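Local coordinates for acetyltransferase, GNAT family (Colwellia psychrerythraea, PDB 3IWG), which probably transfers acyl groups, most likely acetyl from acetyl-coenzyme A, as a member of the GNAT acetyltransferase family, at residues Q167-T170 and Q171-N175; A253-A256 and I257-G261. All blocks are in the same frame, centred on the assembly; numbering follows the deposited sequence.

Contact 1 of 2, residues Q167-T170 and Q171-N175; sequences QWLT and QYYGN
Trp-168 and Tyr-172 sit one helical turn apart and lie alongside each other, pointing the same way. In both, CG is anti to the backbone N (chi1 -167° and 176°), which sends the two rings off the same flank of the helix. The ring planes are nearly parallel, at 13°, but so displaced that little of one ring lies over the other. Tyr-172 CB lies over one face of the indole, 4.0 Å from the centroid of its six-membered ring, as a CH-pi contact. Trp-168 CH2 comes to 3.5 Å from Tyr-172 CD1.

The carbonyls of this stretch are satisfied along the backbone. Tyr-172 N is bonded to Trp-168 O at 2.8 Å. Tyr-173 N reaches Leu-169 O at the same length. Gly-174 N bonds to Thr-170 O. The bond from Gln-171 N to Gln-167 O is longer, 3.3 Å, and that oxygen has a second donor, a water. The same water accepts from Gln-171 NE2 at 3.0 Å and donates weakly to Gln-167 OE1. It therefore bridges two side chains and a backbone carbonyl. The chain of Gln-171 bends at chi2, which turns its amide back toward this water.

Thr-170 OG1 is hydrogen-bonded to Glu-166 O, and Tyr-172 OH to Glu-196 OE1, which ties the helix to strand 190-199. Asn-175 ND2 bonds to Asn-175 OD1 of the second subunit, and Trp-168 packs on Gln-171 of that subunit. Leu-169 and Tyr-173 pack on helix 151-162. This is regular i to i+4 alpha-helical bonding, in a helix of the GNAT domain that also forms part of the dimer interface.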
ATOM      1  N   GLN A 167       7.531   5.441  -1.772  1.00 35.60           N
ATOM      2  CA  GLN A 167       6.619   5.246  -0.653  1.00 34.96           C
ATOM      3  C   GLN A 167       5.380   4.452  -1.136  1.00 32.38           C
ATOM      4  O   GLN A 167       4.968   3.453  -0.557  1.00 31.53           O
ATOM      5  CB  GLN A 167       6.167   6.601  -0.063  1.00 36.48           C
ATOM      6  CG  GLN A 167       7.265   7.457   0.583  1.00 40.41           C
ATOM      7  CD  GLN A 167       7.605   6.998   1.980  1.00 45.83           C
ATOM      8  OE1 GLN A 167       7.721   5.783   2.246  1.00 49.47           O
ATOM      9  NE2 GLN A 167       7.740   7.961   2.900  1.00 48.45           N
ATOM     10  N   TRP A 168       4.811   4.924  -2.218  1.00 30.86           N
ATOM     11  CA  TRP A 168       3.670   4.256  -2.866  1.00 29.64           C
ATOM     12  C   TRP A 168       3.949   2.788  -3.275  1.00 28.21           C
ATOM     13  O   TRP A 168       3.215   1.857  -2.895  1.00 27.54           O
ATOM     14  CB  TRP A 168       3.251   5.055  -4.070  1.00 28.31           C
ATOM     15  CG  TRP A 168       1.962   4.628  -4.576  1.00 30.73           C
ATOM     16  CD1 TRP A 168       0.751   5.061  -4.159  1.00 29.30           C
ATOM     17  CD2 TRP A 168       1.718   3.649  -5.590  1.00 30.75           C
ATOM     18  NE1 TRP A 168      -0.231   4.440  -4.859  1.00 31.02           N
ATOM     19  CE2 TRP A 168       0.330   3.547  -5.729  1.00 30.17           C
ATOM     20  CE3 TRP A 168       2.543   2.831  -6.371  1.00 29.83           C
ATOM     21  CZ2 TRP A 168      -0.259   2.685  -6.623  1.00 29.73           C
ATOM     22  CZ3 TRP A 168       1.976   1.980  -7.241  1.00 30.02           C
ATOM     23  CH2 TRP A 168       0.583   1.920  -7.393  1.00 30.45           C
ATOM     24  N   LEU A 169       5.035   2.598  -4.017  1.00 27.24           N
ATOM     25  CA  LEU A 169       5.494   1.254  -4.411  1.00 25.50           C
ATOM     26  C   LEU A 169       5.685   0.340  -3.219  1.00 24.33           C
ATOM     27  O   LEU A 169       5.361  -0.860  -3.287  1.00 23.44           O
ATOM     28  CB  LEU A 169       6.780   1.350  -5.190  1.00 24.72           C
ATOM     29  CG  LEU A 169       6.859   1.320  -6.699  1.00 26.30           C
ATOM     30  CD1 LEU A 169       5.584   1.007  -7.477  1.00 23.08           C
ATOM     31  CD2 LEU A 169       7.571   2.560  -7.221  1.00 26.06           C
ATOM     32  N   THR A 170       6.172   0.886  -2.110  1.00 23.77           N
ATOM     33  CA  THR A 170       6.393   0.070  -0.931  1.00 23.44           C
ATOM     34  C   THR A 170       5.075  -0.506  -0.439  1.00 24.55           C
ATOM     35  O   THR A 170       4.985  -1.691  -0.064  1.00 24.71           O
ATOM     36  CB  THR A 170       7.101   0.879   0.191  1.00 24.91           C
ATOM     37  OG1 THR A 170       8.315   1.436  -0.319  1.00 22.93           O
ATOM     38  CG2 THR A 170       7.430  -0.000   1.414  1.00 23.57           C
ATOM     39  N   GLN A 171       4.018   0.296  -0.484  1.00 25.03           N
ATOM     40  CA  GLN A 171       2.711  -0.223  -0.053  1.00 25.75           C
ATOM     41  C   GLN A 171       2.098  -1.120  -1.101  1.00 25.30           C
ATOM     42  O   GLN A 171       1.586  -2.180  -0.796  1.00 26.35           O
ATOM     43  CB  GLN A 171       1.729   0.907   0.299  1.00 26.09           C
ATOM     44  CG  GLN A 171       2.153   1.761   1.559  1.00 26.80           C
ATOM     45  CD  GLN A 171       2.329   0.944   2.839  1.00 26.00           C
ATOM     46  OE1 GLN A 171       1.501   0.101   3.196  1.00 26.71           O
ATOM     47  NE2 GLN A 171       3.396   1.230   3.552  1.00 23.25           N
ATOM     48  N   TYR A 172       2.146  -0.709  -2.345  1.00 25.32           N
ATOM     49  CA  TYR A 172       1.481  -1.477  -3.413  1.00 25.80           C
ATOM     50  C   TYR A 172       2.094  -2.869  -3.552  1.00 25.92           C
ATOM     51  O   TYR A 172       1.402  -3.891  -3.552  1.00 26.56           O
ATOM     52  CB  TYR A 172       1.633  -0.730  -4.697  1.00 26.18           C
ATOM     53  CG  TYR A 172       1.097  -1.431  -5.885  1.00 27.34           C
ATOM     54  CD1 TYR A 172      -0.242  -1.319  -6.234  1.00 29.17           C
ATOM     55  CD2 TYR A 172       1.937  -2.177  -6.700  1.00 27.25           C
ATOM     56  CE1 TYR A 172      -0.736  -2.005  -7.350  1.00 30.31           C
ATOM     57  CE2 TYR A 172       1.463  -2.868  -7.786  1.00 25.22           C
ATOM     58  CZ  TYR A 172       0.139  -2.777  -8.109  1.00 28.74           C
ATOM     59  OH  TYR A 172      -0.321  -3.420  -9.203  1.00 28.74           O
ATOM     60  N   TYR A 173       3.419  -2.892  -3.556  1.00 25.61           N
ATOM     61  CA  TYR A 173       4.149  -4.130  -3.624  1.00 25.48           C
ATOM     62  C   TYR A 173       4.082  -4.924  -2.335  1.00 25.25           C
ATOM     63  O   TYR A 173       3.977  -6.116  -2.382  1.00 24.82           O
ATOM     64  CB  TYR A 173       5.585  -3.878  -4.064  1.00 25.72           C
ATOM     65  CG  TYR A 173       5.825  -3.685  -5.538  1.00 23.73           C
ATOM     66  CD1 TYR A 173       4.996  -4.249  -6.514  1.00 23.84           C
ATOM     67  CD2 TYR A 173       6.981  -3.034  -5.971  1.00 27.34           C
ATOM     68  CE1 TYR A 173       5.293  -4.096  -7.886  1.00 23.47           C
ATOM     69  CE2 TYR A 173       7.296  -2.894  -7.343  1.00 26.16           C
ATOM     70  CZ  TYR A 173       6.459  -3.431  -8.278  1.00 24.55           C
ATOM     71  OH  TYR A 173       6.822  -3.279  -9.587  1.00 28.70           O
ATOM     72  N   GLY A 174       4.048  -4.272  -1.179  1.00 25.91           N
ATOM     73  CA  GLY A 174       3.897  -5.020   0.087  1.00 25.32           C
ATOM     74  C   GLY A 174       2.607  -5.817   0.098  1.00 25.38           C
ATOM     75  O   GLY A 174       2.530  -6.994   0.466  1.00 25.64           O
ATOM     76  N   ASN A 175       1.564  -5.154  -0.336  1.00 25.36           N
ATOM     77  CA  ASN A 175       0.297  -5.788  -0.451  1.00 24.43           C
ATOM     78  C   ASN A 175       0.302  -6.897  -1.508  1.00 24.23           C
ATOM     79  O   ASN A 175      -0.253  -7.961  -1.275  1.00 23.82           O
ATOM     80  CB  ASN A 175      -0.729  -4.730  -0.768  1.00 24.74           C
ATOM     81  CG  ASN A 175      -2.134  -5.272  -0.749  1.00 27.32           C
ATOM     82  OD1 ASN A 175      -2.788  -5.246  -1.755  1.00 27.74           O
ATOM     83  ND2 ASN A 175      -2.598  -5.737   0.415  1.00 29.89           N
TER
HETATM   84  O   HOH W   1       5.363   3.300   2.680  1.00 28.27           O

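Contact 2 of 2, residues A253-A256 and I257-G261; sequences AQKA and IAHAG
Ala-253 to His-259 keep regular alpha-helical backbone geometry, with Ile-257 N bonded to Ala-253 O at 2.8 Å and His-259 N to Lys-255 O at 3.0 Å. These residues are the C-terminal part of helix 251-259, which leads into strand 262-273 of the GNAT fold. Ala-260 N still bonds back to Ala-256 O, but Ala-260 is the first residue to leave helical angles. Gly-261 follows with a positive phi of 86°, a value that favours glycine, and its N bonds to Ala-258 O.

Ile-257 is buried. Its CG1 is anti to the carbonyl carbon (chi1 -70°), beside the backbone N. That torsion lays the CG1-CD1 branch back along the previous turn, with CG1 3.1 Å from Ala-253 O. CD1 also approaches Ala-253 CB, at 4.5 Å. Beyond the helix, Ile-257 packs on Cys-244 and Thr-246 of strand 241-247, on Leu-228 of helix 223-237 and on Tyr-127. Replacing it with an alanine would probably leave a gap between this helix and those neighbours, since both branches of the side chain would be gone. Gln-254 points its NE2 elsewhere, to the carbonyls of Ser-248 and Glu-247.

Lys-255 and His-259 lie on the exposed flank and cross obliquely. Lys-255 CG touches His-259 NE2 at 3.5 Å. The lysine chain then bends at chi3 and chi4, which brings NZ round to the edge of the imidazole, in its plane. Both residues also touch a crystal neighbour, so lattice packing may influence their positions. Lys-255 O lies over one face of the imidazole, nearer the ring's edge than its middle, with His-259 CG 3.3 Å from it.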
ATOM      1  N   ALA A 253       4.856  -2.842 -25.417  1.00 24.56           N
ATOM      2  CA  ALA A 253       3.934  -3.638 -24.629  1.00 24.80           C
ATOM      3  C   ALA A 253       2.943  -4.342 -25.521  1.00 24.83           C
ATOM      4  O   ALA A 253       2.661  -5.519 -25.321  1.00 24.51           O
ATOM      5  CB  ALA A 253       3.182  -2.786 -23.569  1.00 23.41           C
ATOM      6  N   GLN A 254       2.396  -3.608 -26.484  1.00 25.27           N
ATOM      7  CA  GLN A 254       1.342  -4.131 -27.340  1.00 26.19           C
ATOM      8  C   GLN A 254       1.912  -5.284 -28.134  1.00 26.55           C
ATOM      9  O   GLN A 254       1.275  -6.342 -28.274  1.00 27.01           O
ATOM     10  CB  GLN A 254       0.793  -3.050 -28.279  1.00 26.46           C
ATOM     11  CG  GLN A 254      -0.010  -1.955 -27.528  1.00 29.63           C
ATOM     12  CD  GLN A 254      -0.306  -0.721 -28.398  1.00 30.91           C
ATOM     13  OE1 GLN A 254      -0.531  -0.843 -29.607  1.00 35.85           O
ATOM     14  NE2 GLN A 254      -0.364   0.440 -27.780  1.00 26.44           N
ATOM     15  N   LYS A 255       3.130  -5.083 -28.629  1.00 25.91           N
ATOM     16  CA  LYS A 255       3.804  -6.104 -29.402  1.00 26.02           C
ATOM     17  C   LYS A 255       3.968  -7.356 -28.506  1.00 24.33           C
ATOM     18  O   LYS A 255       3.577  -8.417 -28.922  1.00 24.54           O
ATOM     19  CB  LYS A 255       5.151  -5.539 -29.941  1.00 26.60           C
ATOM     20  CG  LYS A 255       5.920  -6.386 -30.939  1.00 31.19           C
ATOM     21  CD  LYS A 255       7.431  -5.900 -31.078  1.00 34.74           C
ATOM     22  CE  LYS A 255       8.025  -6.093 -32.500  1.00 38.41           C
ATOM     23  NZ  LYS A 255       8.511  -7.487 -32.897  1.00 40.44           N
ATOM     24  N   ALA A 256       4.484  -7.231 -27.279  1.00 22.47           N
ATOM     25  CA  ALA A 256       4.724  -8.423 -26.427  1.00 22.23           C
ATOM     26  C   ALA A 256       3.387  -9.106 -26.049  1.00 22.04           C
ATOM     27  O   ALA A 256       3.258 -10.335 -26.000  1.00 20.97           O
ATOM     28  CB  ALA A 256       5.467  -8.031 -25.139  1.00 22.71           C
ATOM     29  N   ILE A 257       2.389  -8.284 -25.798  1.00 21.62           N
ATOM     30  CA  ILE A 257       1.106  -8.812 -25.388  1.00 22.12           C
ATOM     31  C   ILE A 257       0.533  -9.650 -26.509  1.00 21.75           C
ATOM     32  O   ILE A 257       0.075 -10.753 -26.270  1.00 20.08           O
ATOM     33  CB  ILE A 257       0.174  -7.728 -24.965  1.00 21.37           C
ATOM     34  CG1 ILE A 257       0.677  -7.143 -23.646  1.00 22.39           C
ATOM     35  CG2 ILE A 257      -1.222  -8.254 -24.782  1.00 22.97           C
ATOM     36  CD1 ILE A 257      -0.038  -5.886 -23.205  1.00 21.35           C
ATOM     37  N   ALA A 258       0.649  -9.171 -27.742  1.00 22.71           N
ATOM     38  CA  ALA A 258      -0.006  -9.856 -28.848  1.00 22.97           C
ATOM     39  C   ALA A 258       0.836 -11.090 -29.188  1.00 24.20           C
ATOM     40  O   ALA A 258       0.292 -12.108 -29.582  1.00 24.56           O
ATOM     41  CB  ALA A 258      -0.161  -8.949 -30.019  1.00 22.02           C
ATOM     42  N   HIS A 259       2.157 -11.018 -28.990  1.00 25.16           N
ATOM     43  CA  HIS A 259       2.991 -12.202 -29.183  1.00 26.16           C
ATOM     44  C   HIS A 259       2.730 -13.261 -28.116  1.00 25.79           C
ATOM     45  O   HIS A 259       2.922 -14.441 -28.362  1.00 24.72           O
ATOM     46  CB  HIS A 259       4.478 -11.867 -29.138  1.00 27.13           C
ATOM     47  CG  HIS A 259       4.964 -11.053 -30.295  1.00 30.66           C
ATOM     48  ND1 HIS A 259       4.337 -11.056 -31.529  1.00 32.47           N
ATOM     49  CD2 HIS A 259       6.059 -10.260 -30.423  1.00 30.88           C
ATOM     50  CE1 HIS A 259       5.006 -10.270 -32.355  1.00 33.49           C
ATOM     51  NE2 HIS A 259       6.050  -9.772 -31.707  1.00 35.20           N
ATOM     52  N   ALA A 260       2.301 -12.844 -26.928  1.00 25.24           N
ATOM     53  CA  ALA A 260       2.036 -13.794 -25.855  1.00 24.70           C
ATOM     54  C   ALA A 260       0.660 -14.461 -26.038  1.00 24.66           C
ATOM     55  O   ALA A 260       0.176 -15.108 -25.122  1.00 23.85           O
ATOM     56  CB  ALA A 260       2.137 -13.097 -24.480  1.00 24.35           C
ATOM     57  N   GLY A 261       0.029 -14.288 -27.212  1.00 25.18           N
ATOM     58  CA  GLY A 261      -1.255 -14.941 -27.531  1.00 24.73           C
ATOM     59  C   GLY A 261      -2.510 -14.196 -27.063  1.00 24.92           C
ATOM     60  O   GLY A 261      -3.610 -14.787 -26.952  1.00 26.11           O
TER

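Contact 1 and contact 2 are each a local contact along one helix, 166-178 and 251-259 respectively. Their centres are about 27 Å apart and their nearest atoms about 14 Å, so they do not touch. Contact 1 comes first along the chain. Strands 182-187, 190-199 and 207-214, helix 223-237 and strand 241-247 lie between the two helices. Both contacts belong to the GNAT domain in the C-terminal half of the protein. Contact 1 lies at the subunit interface, whereas contact 2 lies within its own subunit. Of the two, only contact 1 is therefore tied directly to the pairing of the chains.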